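PDB 4MNR: peptidoglycan glycosyltransferase from Eggerthella lenta, which belongs to the penicillin-binding proteins, joining a transpeptidase-type domain of the beta-lactamase clan to an N-terminal dimerisation domain of the penicillin-binding protein A family. Local coordinates for residues V321-M324 / A325-G328; A259-S263 / F264-K268; A154-A157 / A158-Q162; S73-E76 / K77-D81. One frame throughout, in Å; residues are numbered along the deposited sequence. Where two conformers were deposited one is given.

Interaction 1 of 4, residues V321-M324 / A325-G328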
loop_
_atom_site.group_PDB
_atom_site.type_symbol
_atom_site.label_atom_id
_atom_site.label_comp_id
_atom_site.label_asym_id
_atom_site.label_seq_id
_atom_site.Cartn_x
_atom_site.Cartn_y
_atom_site.Cartn_z
ATOM N N VAL A 321 3.242 1.576 -0.465
ATOM C CA VAL A 321 2.215 0.766 0.184
ATOM C C VAL A 321 0.850 1.103 -0.427
ATOM O O VAL A 321 0.001 0.229 -0.626
ATOM C CB VAL A 321 2.232 0.972 1.707
ATOM C CG1 VAL A 321 1.158 0.109 2.382
ATOM C CG2 VAL A 321 3.622 0.632 2.238
ATOM N N LEU A 322 0.663 2.376 -0.771
ATOM C CA LEU A 322 -0.550 2.805 -1.466
ATOM C C LEU A 322 -0.736 2.054 -2.782
ATOM O O LEU A 322 -1.842 1.579 -3.077
ATOM C CB LEU A 322 -0.497 4.317 -1.721
ATOM C CG LEU A 322 -1.650 4.905 -2.526
ATOM C CD1 LEU A 322 -3.008 4.640 -1.852
ATOM C CD2 LEU A 322 -1.446 6.404 -2.748
ATOM N N GLU A 323 0.347 1.911 -3.554
ATOM C CA GLU A 323 0.280 1.168 -4.808
ATOM C C GLU A 323 -0.117 -0.288 -4.554
ATOM O O GLU A 323 -0.940 -0.840 -5.280
ATOM C CB GLU A 323 1.609 1.216 -5.564
ATOM C CG GLU A 323 1.718 0.207 -6.709
ATOM C CD GLU A 323 0.728 0.460 -7.852
ATOM O OE1 GLU A 323 0.406 1.631 -8.146
ATOM O OE2 GLU A 323 0.269 -0.529 -8.465
HETATM N N MSE A 324 0.451 -0.909 -3.528
HETATM C CA MSE A 324 0.079 -2.296 -3.250
HETATM C C MSE A 324 -1.369 -2.436 -2.795
HETATM O O MSE A 324 -2.025 -3.425 -3.090
HETATM C CB MSE A 324 1.058 -2.967 -2.267
HETATM C CG MSE A 324 2.481 -3.026 -2.795
HETATM SE SE MSE A 324 2.621 -3.717 -4.628
HETATM C CE MSE A 324 1.790 -5.464 -4.362
ATOM N N ALA A 325 -1.888 -1.432 -2.098
ATOM C CA ALA A 325 -3.294 -1.432 -1.755
ATOM C C ALA A 325 -4.129 -1.306 -3.025
ATOM O O ALA A 325 -5.144 -1.975 -3.160
ATOM C CB ALA A 325 -3.612 -0.306 -0.773
HETATM N N MSE A 326 -3.681 -0.469 -3.957
HETATM C CA MSE A 326 -4.361 -0.346 -5.249
HETATM C C MSE A 326 -4.366 -1.658 -6.028
HETATM O O MSE A 326 -5.343 -1.988 -6.700
HETATM C CB MSE A 326 -3.755 0.782 -6.084
HETATM C CG MSE A 326 -3.990 2.152 -5.417
HETATM SE SE MSE A 326 -2.924 3.548 -6.253
HETATM C CE MSE A 326 -3.506 3.255 -8.040
ATOM N N VAL A 327 -3.272 -2.413 -5.942
ATOM C CA VAL A 327 -3.244 -3.736 -6.563
ATOM C C VAL A 327 -4.342 -4.608 -5.960
ATOM O O VAL A 327 -5.082 -5.285 -6.668
ATOM C CB VAL A 327 -1.858 -4.411 -6.399
ATOM C CG1 VAL A 327 -1.949 -5.887 -6.756
ATOM C CG2 VAL A 327 -0.832 -3.724 -7.272
ATOM N N GLY A 328 -4.464 -4.568 -4.638
ATOM C CA GLY A 328 -5.534 -5.263 -3.959
ATOM C C GLY A 328 -6.922 -4.807 -4.387
ATOM O O GLY A 328 -7.832 -5.625 -4.556
#
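The opening turns of helix 321-332, a buried helix of the transpeptidase domain, bring Leu-322 against Met-326 and Glu-323 against Val-327, pairs four residues apart. Met-326, a selenomethionine, runs back along the helix: its CG rests 3.2 Å from Leu-322 O, and beyond it SE meets Leu-322 CG at 4.2 Å, the two side chains passing at a slant. Glu-323 has CG anti to the backbone N (chi1 167°) and then bends at chi2, which swings the carboxylate forward along the helix until OE2 lies 3.6 Å from Val-327 CG2. That methyl also touches Glu-323 O, at 3.5 Å, so that both oxygens of Glu-323 reach it from one side. This helix packs on the five-stranded antiparallel sheet characteristic of the penicillin-binding fold: Val-321 and Ala-325 touch strands 130-135 and 425-431, while Met-324 leans on Trp-413 and Val-415 of strand 409-418. Regular backbone bonds hold the turn, among them Ala-325 N to Val-321 O and Met-326 N to Leu-322 O, each 2.9 Å. The Glu-323 side chain also touches Phe-266 and Ser-279, and its OE1 is buried with no polar partner in the model.

Interaction 2 of 4, residues A259-S263 / F264-K268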
loop_
_atom_site.group_PDB
_atom_site.type_symbol
_atom_site.label_atom_id
_atom_site.label_comp_id
_atom_site.label_asym_id
_atom_site.label_seq_id
_atom_site.Cartn_x
_atom_site.Cartn_y
_atom_site.Cartn_z
ATOM N N ALA A 259 4.145 -4.914 -19.270
ATOM C CA ALA A 259 2.818 -4.403 -19.623
ATOM C C ALA A 259 1.803 -4.721 -18.531
ATOM O O ALA A 259 0.933 -3.907 -18.216
ATOM C CB ALA A 259 2.360 -4.982 -20.946
ATOM N N GLY A 260 1.912 -5.910 -17.952
ATOM C CA GLY A 260 0.999 -6.300 -16.894
ATOM C C GLY A 260 1.153 -5.431 -15.659
ATOM O O GLY A 260 0.158 -5.013 -15.045
ATOM N N ALA A 261 2.400 -5.163 -15.280
ATOM C CA ALA A 261 2.658 -4.320 -14.126
ATOM C C ALA A 261 2.150 -2.905 -14.407
ATOM O O ALA A 261 1.584 -2.248 -13.522
ATOM C CB ALA A 261 4.147 -4.296 -13.813
ATOM N N GLU A 262 2.360 -2.431 -15.630
ATOM C CA GLU A 262 1.923 -1.085 -15.970
ATOM C C GLU A 262 0.396 -0.962 -15.913
ATOM O O GLU A 262 -0.141 0.103 -15.581
ATOM C CB GLU A 262 2.513 -0.633 -17.310
ATOM C CG GLU A 262 4.011 -0.315 -17.174
ATOM C CD GLU A 262 4.685 0.095 -18.463
ATOM O OE1 GLU A 262 4.060 -0.050 -19.538
ATOM O OE2 GLU A 262 5.851 0.560 -18.390
ATOM N N SER A 263 -0.300 -2.053 -16.216
ATOM C CA SER A 263 -1.763 -2.057 -16.138
ATOM C C SER A 263 -2.271 -1.842 -14.712
ATOM O O SER A 263 -3.404 -1.392 -14.516
ATOM C CB SER A 263 -2.338 -3.358 -16.713
ATOM O OG SER A 263 -2.009 -3.505 -18.086
ATOM N N PHE A 264 -1.435 -2.164 -13.725
ATOM C CA PHE A 264 -1.784 -1.996 -12.321
ATOM C C PHE A 264 -1.227 -0.698 -11.766
ATOM O O PHE A 264 -1.381 -0.416 -10.582
ATOM C CB PHE A 264 -1.231 -3.147 -11.475
ATOM C CG PHE A 264 -2.069 -4.393 -11.505
ATOM C CD1 PHE A 264 -2.992 -4.640 -10.495
ATOM C CD2 PHE A 264 -1.903 -5.333 -12.502
ATOM C CE1 PHE A 264 -3.749 -5.796 -10.491
ATOM C CE2 PHE A 264 -2.658 -6.495 -12.510
ATOM C CZ PHE A 264 -3.591 -6.726 -11.511
ATOM N N GLY A 265 -0.564 0.084 -12.601
ATOM C CA GLY A 265 -0.146 1.401 -12.159
ATOM C C GLY A 265 1.344 1.635 -12.036
ATOM O O GLY A 265 1.769 2.755 -11.744
ATOM N N PHE A 266 2.150 0.603 -12.257
ATOM C CA PHE A 266 3.594 0.812 -12.259
ATOM C C PHE A 266 4.004 1.730 -13.415
ATOM O O PHE A 266 3.424 1.684 -14.505
ATOM C CB PHE A 266 4.340 -0.535 -12.283
ATOM C CG PHE A 266 4.294 -1.266 -10.968
ATOM C CD1 PHE A 266 3.154 -1.950 -10.583
ATOM C CD2 PHE A 266 5.380 -1.240 -10.104
ATOM C CE1 PHE A 266 3.088 -2.611 -9.368
ATOM C CE2 PHE A 266 5.335 -1.903 -8.883
ATOM C CZ PHE A 266 4.188 -2.589 -8.503
ATOM N N ASN A 267 4.999 2.581 -13.159
ATOM C CA ASN A 267 5.497 3.556 -14.135
ATOM C C ASN A 267 4.469 4.596 -14.553
ATOM O O ASN A 267 4.593 5.196 -15.626
ATOM C CB ASN A 267 6.089 2.885 -15.376
ATOM C CG ASN A 267 7.317 2.057 -15.061
ATOM O OD1 ASN A 267 8.026 2.315 -14.086
ATOM N ND2 ASN A 267 7.590 1.075 -15.902
ATOM N N LYS A 268 3.464 4.801 -13.710
ATOM C CA LYS A 268 2.494 5.876 -13.915
ATOM C C LYS A 268 2.574 6.859 -12.749
ATOM O O LYS A 268 2.696 6.467 -11.599
ATOM C CB LYS A 268 1.076 5.314 -13.987
ATOM C CG LYS A 268 0.881 4.196 -14.991
ATOM C CD LYS A 268 0.944 4.700 -16.424
ATOM C CE LYS A 268 0.753 3.555 -17.401
ATOM N NZ LYS A 268 -0.425 2.724 -17.028
#
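Ala-261 and Phe-266 form the tightly packed side of this helix end, with CB of Ala-261 4.1 Å from CB of Phe-266. The rim of the Phe-266 ring turns to the backbone, CD1 lying 3.3 Å from Ala-261 O. Phe-264 does likewise with the carbonyl one residue earlier: Gly-260 O lies in the plane of its ring at the edge, 3.3 Å from CD2. Both rings are buried, Phe-264 against helices 188-197 and 321-332, Phe-266 edge-to-face with Phe-187. Between them the chain leaves helix 242-263 through a Schellman motif. Phe-266 N bonds back to Ala-261 O and Gly-265 N to Glu-262 O (3.0 Å), while Gly-265 takes the positive phi (114°) at which a CB would press on the preceding carbonyl; a type II turn then runs from Gly-265 to Lys-268. On the more exposed side contacts are sparser and polar. Lys-268 NZ reaches Glu-262 O at 3.0 Å, from the face of that carbonyl opposite Gly-265 N. The extended Glu-262 chain presents the anti lone pair of OE2 to Asn-267 ND2, 3.1 Å away along a nearly straight N-H (176°), with the carboxylate and amide planes 72° apart. Asn-267 OD1 meanwhile accepts from Met-281 N.

Interaction 3 of 4, residues A154-A157 / A158-Q162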
loop_
_atom_site.group_PDB
_atom_site.type_symbol
_atom_site.label_atom_id
_atom_site.label_comp_id
_atom_site.label_asym_id
_atom_site.label_seq_id
_atom_site.Cartn_x
_atom_site.Cartn_y
_atom_site.Cartn_z
ATOM N N ALA A 154 0.944 17.474 17.530
ATOM C CA ALA A 154 1.165 18.734 18.229
ATOM C C ALA A 154 2.651 19.026 18.402
ATOM O O ALA A 154 3.058 20.187 18.459
ATOM C CB ALA A 154 0.463 18.731 19.589
ATOM N N ASP A 155 3.455 17.969 18.474
ATOM C CA ASP A 155 4.878 18.108 18.770
ATOM C C ASP A 155 5.771 18.124 17.539
ATOM O O ASP A 155 6.948 17.782 17.632
ATOM C CB ASP A 155 5.323 16.975 19.688
ATOM C CG ASP A 155 4.583 16.970 21.002
ATOM O OD1 ASP A 155 4.356 18.065 21.559
ATOM O OD2 ASP A 155 4.221 15.873 21.474
ATOM N N PHE A 156 5.225 18.527 16.395
ATOM C CA PHE A 156 5.981 18.514 15.140
ATOM C C PHE A 156 7.297 19.293 15.200
ATOM O O PHE A 156 8.297 18.867 14.621
ATOM C CB PHE A 156 5.118 19.031 13.979
ATOM C CG PHE A 156 4.724 20.473 14.117
ATOM C CD1 PHE A 156 3.576 20.828 14.815
ATOM C CD2 PHE A 156 5.492 21.476 13.551
ATOM C CE1 PHE A 156 3.209 22.159 14.951
ATOM C CE2 PHE A 156 5.134 22.808 13.686
ATOM C CZ PHE A 156 3.988 23.152 14.384
ATOM N N ALA A 157 7.305 20.418 15.915
ATOM C CA ALA A 157 8.497 21.259 15.997
ATOM C C ALA A 157 9.644 20.533 16.694
ATOM O O ALA A 157 10.777 20.515 16.203
ATOM C CB ALA A 157 8.175 22.568 16.706
ATOM N N ALA A 158 9.345 19.931 17.837
ATOM C CA ALA A 158 10.335 19.134 18.553
ATOM C C ALA A 158 10.820 17.937 17.730
ATOM O O ALA A 158 11.994 17.577 17.791
ATOM C CB ALA A 158 9.780 18.677 19.891
ATOM N N VAL A 159 9.919 17.323 16.961
ATOM C CA VAL A 159 10.271 16.182 16.119
ATOM C C VAL A 159 11.159 16.603 14.952
ATOM O O VAL A 159 12.083 15.889 14.571
ATOM C CB VAL A 159 9.007 15.455 15.585
ATOM C CG1 VAL A 159 9.384 14.319 14.660
ATOM C CG2 VAL A 159 8.179 14.926 16.742
ATOM N N ILE A 160 10.876 17.770 14.386
ATOM C CA ILE A 160 11.749 18.333 13.357
ATOM C C ILE A 160 13.144 18.605 13.936
ATOM O O ILE A 160 14.159 18.347 13.282
ATOM C CB ILE A 160 11.135 19.610 12.747
ATOM C CG1 ILE A 160 9.915 19.243 11.892
ATOM C CG2 ILE A 160 12.158 20.340 11.897
ATOM C CD1 ILE A 160 9.003 20.412 11.576
ATOM N N GLU A 161 13.177 19.121 15.163
ATOM C CA GLU A 161 14.426 19.403 15.872
ATOM C C GLU A 161 15.265 18.139 16.027
ATOM O O GLU A 161 16.474 18.151 15.809
ATOM C CB GLU A 161 14.130 20.010 17.250
ATOM C CG GLU A 161 15.360 20.252 18.130
ATOM C CD GLU A 161 15.010 20.835 19.492
ATOM O OE1 GLU A 161 13.872 21.320 19.663
ATOM O OE2 GLU A 161 15.872 20.807 20.396
ATOM N N GLN A 162 14.610 17.045 16.400
ATOM C CA GLN A 162 15.289 15.761 16.575
ATOM C C GLN A 162 15.842 15.227 15.261
ATOM O O GLN A 162 16.932 14.657 15.227
ATOM C CB GLN A 162 14.340 14.727 17.173
ATOM C CG GLN A 162 13.980 14.995 18.612
ATOM C CD GLN A 162 12.850 14.108 19.087
ATOM O OE1 GLN A 162 11.985 13.715 18.300
ATOM N NE2 GLN A 162 12.851 13.784 20.376
#
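With chi1 at 65°, Phe-156 places CG between its own backbone N and carbonyl carbon, and Ile-160, one turn on, sets CG1 anti to its carbonyl carbon (chi1 -70°); these torsions bring the two side chains alongside, pointing the same way. They meet at one place: CD1 of Ile-160 stands at the edge of the phenyl ring, near its plane and 4.2 Å from Phe-156 CD2. The isoleucine chain also lies along the turn, with its CG1 3.2 Å from Phe-156 O. Val-159 behaves similarly toward the preceding carbonyl, where its CG2 comes to 3.2 Å from Asp-155 O. Together they form the start of helix 156-165, a surface helix. Its first turn is closed by Val-159 N bonding to Asp-155 O at 3.1 Å and Ile-160 N to Phe-156 O at 2.8 Å, followed by Glu-161 N to Ala-157 O at 3.0 Å. Asp-155 occupies the N-cap position, yet its carboxylate makes no capping bond; OD2 instead has a weak bond to Asn-152 ND2. Beyond the helix, the Phe-156 ring meets that of Tyr-65 with nearly parallel planes, and Ile-160 and Ala-157 touch Phe-70. Across the turn the side chains meet each other only through carbon and the hydrogen bonds are all backbone ones, and the Phe-156 and Ile-160 pair offers an apolar patch to Tyr-65 and Phe-70.

Interaction 4 of 4, residues S73-E76 / K77-D81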
loop_
_atom_site.group_PDB
_atom_site.type_symbol
_atom_site.label_atom_id
_atom_site.label_comp_id
_atom_site.label_asym_id
_atom_site.label_seq_id
_atom_site.Cartn_x
_atom_site.Cartn_y
_atom_site.Cartn_z
ATOM N N SER A 73 3.293 20.575 5.861
ATOM C CA SER A 73 3.384 19.245 5.278
ATOM C C SER A 73 2.005 18.597 5.307
ATOM O O SER A 73 1.057 19.163 5.873
ATOM C CB SER A 73 4.365 18.381 6.063
ATOM O OG SER A 73 3.869 18.154 7.370
ATOM N N GLY A 74 1.892 17.416 4.708
ATOM C CA GLY A 74 0.646 16.661 4.742
ATOM C C GLY A 74 -0.546 17.412 4.168
ATOM O O GLY A 74 -0.420 18.139 3.176
ATOM N N ILE A 75 -1.709 17.233 4.785
ATOM C CA ILE A 75 -2.934 17.881 4.316
ATOM C C ILE A 75 -2.867 19.391 4.549
ATOM O O ILE A 75 -3.371 20.174 3.745
ATOM C CB ILE A 75 -4.195 17.257 4.984
ATOM C CG1 ILE A 75 -4.407 15.823 4.487
ATOM C CG2 ILE A 75 -5.444 18.107 4.742
ATOM C CD1 ILE A 75 -4.882 15.713 3.039
ATOM N N GLU A 76 -2.209 19.805 5.631
ATOM C CA GLU A 76 -2.023 21.235 5.908
ATOM C C GLU A 76 -1.361 21.942 4.728
ATOM O O GLU A 76 -1.674 23.096 4.416
ATOM C CB GLU A 76 -1.158 21.440 7.160
ATOM C CG GLU A 76 -1.797 21.002 8.476
ATOM C CD GLU A 76 -2.681 22.080 9.100
ATOM O OE1 GLU A 76 -2.708 22.176 10.345
ATOM O OE2 GLU A 76 -3.355 22.825 8.362
ATOM N N LYS A 77 -0.420 21.245 4.093
ATOM C CA LYS A 77 0.248 21.749 2.895
ATOM C C LYS A 77 -0.626 21.631 1.646
ATOM O O LYS A 77 -0.830 22.613 0.926
ATOM C CB LYS A 77 1.574 21.012 2.678
ATOM C CG LYS A 77 2.360 21.450 1.449
ATOM C CD LYS A 77 3.565 20.539 1.247
ATOM C CE LYS A 77 4.486 21.062 0.163
ATOM N NZ LYS A 77 4.444 20.206 -1.051
ATOM N N ALA A 78 -1.145 20.433 1.395
ATOM C CA ALA A 78 -1.871 20.161 0.159
ATOM C C ALA A 78 -3.114 21.022 0.027
ATOM O O ALA A 78 -3.474 21.445 -1.071
ATOM C CB ALA A 78 -2.237 18.684 0.065
ATOM N N TYR A 79 -3.769 21.285 1.153
ATOM C CA TYR A 79 -5.010 22.045 1.133
ATOM C C TYR A 79 -4.829 23.389 1.819
ATOM O O TYR A 79 -5.787 23.981 2.310
ATOM C CB TYR A 79 -6.155 21.219 1.746
ATOM C CG TYR A 79 -6.503 20.051 0.853
ATOM C CD1 TYR A 79 -7.485 20.160 -0.124
ATOM C CD2 TYR A 79 -5.796 18.862 0.943
ATOM C CE1 TYR A 79 -7.776 19.090 -0.967
ATOM C CE2 TYR A 79 -6.072 17.805 0.112
ATOM C CZ TYR A 79 -7.057 17.922 -0.842
ATOM O OH TYR A 79 -7.321 16.839 -1.650
ATOM N N ASN A 80 -3.588 23.875 1.826
ATOM C CA ASN A 80 -3.266 25.148 2.461
ATOM C C ASN A 80 -4.150 26.298 1.997
ATOM O O ASN A 80 -4.643 27.068 2.814
ATOM C CB ASN A 80 -1.790 25.499 2.256
ATOM C CG ASN A 80 -1.347 26.679 3.098
ATOM O OD1 ASN A 80 -1.496 26.679 4.321
ATOM N ND2 ASN A 80 -0.780 27.689 2.447
ATOM N N ASP A 81 -4.360 26.405 0.689
ATOM C CA ASP A 81 -5.162 27.494 0.144
ATOM C C ASP A 81 -6.610 27.491 0.643
ATOM O O ASP A 81 -7.152 28.547 0.982
ATOM C CB ASP A 81 -5.113 27.487 -1.386
ATOM C CG ASP A 81 -3.750 27.880 -1.922
ATOM O OD1 ASP A 81 -3.024 28.620 -1.219
ATOM O OD2 ASP A 81 -3.401 27.448 -3.041
#
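Gly-74 O is gripped by two successive amides: Ala-78 N at 3.0 Å, in the carbonyl plane and along a nearly straight N-H (166°), and Lys-77 N in a weak bond at 3.2 Å. Lys-77 N is itself shared, for it also bonds to Ser-73 O at 3.1 Å, standing well above the plane of that carbonyl. These bonds lie in the first turn of the short helix 74-78, where Gly-74 has a positive phi (58°). One residue on, Tyr-79 N donates to Ile-75 O at 2.8 Å. The side chains of the same pair also meet, crossing at a slant, and Ile-75 O lies at the edge of the phenol ring, in its plane: CD1 of Ile-75 approaches Tyr-79 CE2 to 3.8 Å and its CG2 reaches Tyr-79 CD2 at 3.9 Å, so both branches bear on one side of the phenol. The helix breaks at Tyr-79, which is also the N-cap residue of helix 80-84. Across this break CB of Asn-80 rests 3.2 Å from Glu-76 O. The Glu-76 carboxylate is turned out of the contact: OE1 takes a salt bridge from Arg-51 and a hydrogen bond from Tyr-53 OH, and OE2 a salt bridge from Arg-27, whose NH1 also bonds Asn-80 OD1. Two arginines and a tyrosine around a buried glutamate would be expected to stabilise its charged form; through Glu-76 and Asn-80, Arg-27 joins helices 74-78 and 80-84 to one residue earlier in the chain.

The four contacts fall into two groups. Interactions 1 and 2, with centres about 12 Å apart, touch in the transpeptidase domain: Glu-323 OE2 lies 2.7 Å from Phe-264 O, a separation between two oxygens that would suit a protonated carboxyl, and Val-327 CG2 packs 4.0 Å from Phe-264 CD1. Interactions 3 and 4 have centres about 18 Å apart and do not touch, but Tyr-65 links them, its ring meeting Phe-156 while its backbone bonds Ser-73. Interactions 2 and 3 lie about 37 Å apart between centres, on opposite sides of the chain's centre. An acetic acid molecule, probably from crystallisation, sits about 4 Å from the Asn-267 side chain in interaction 2.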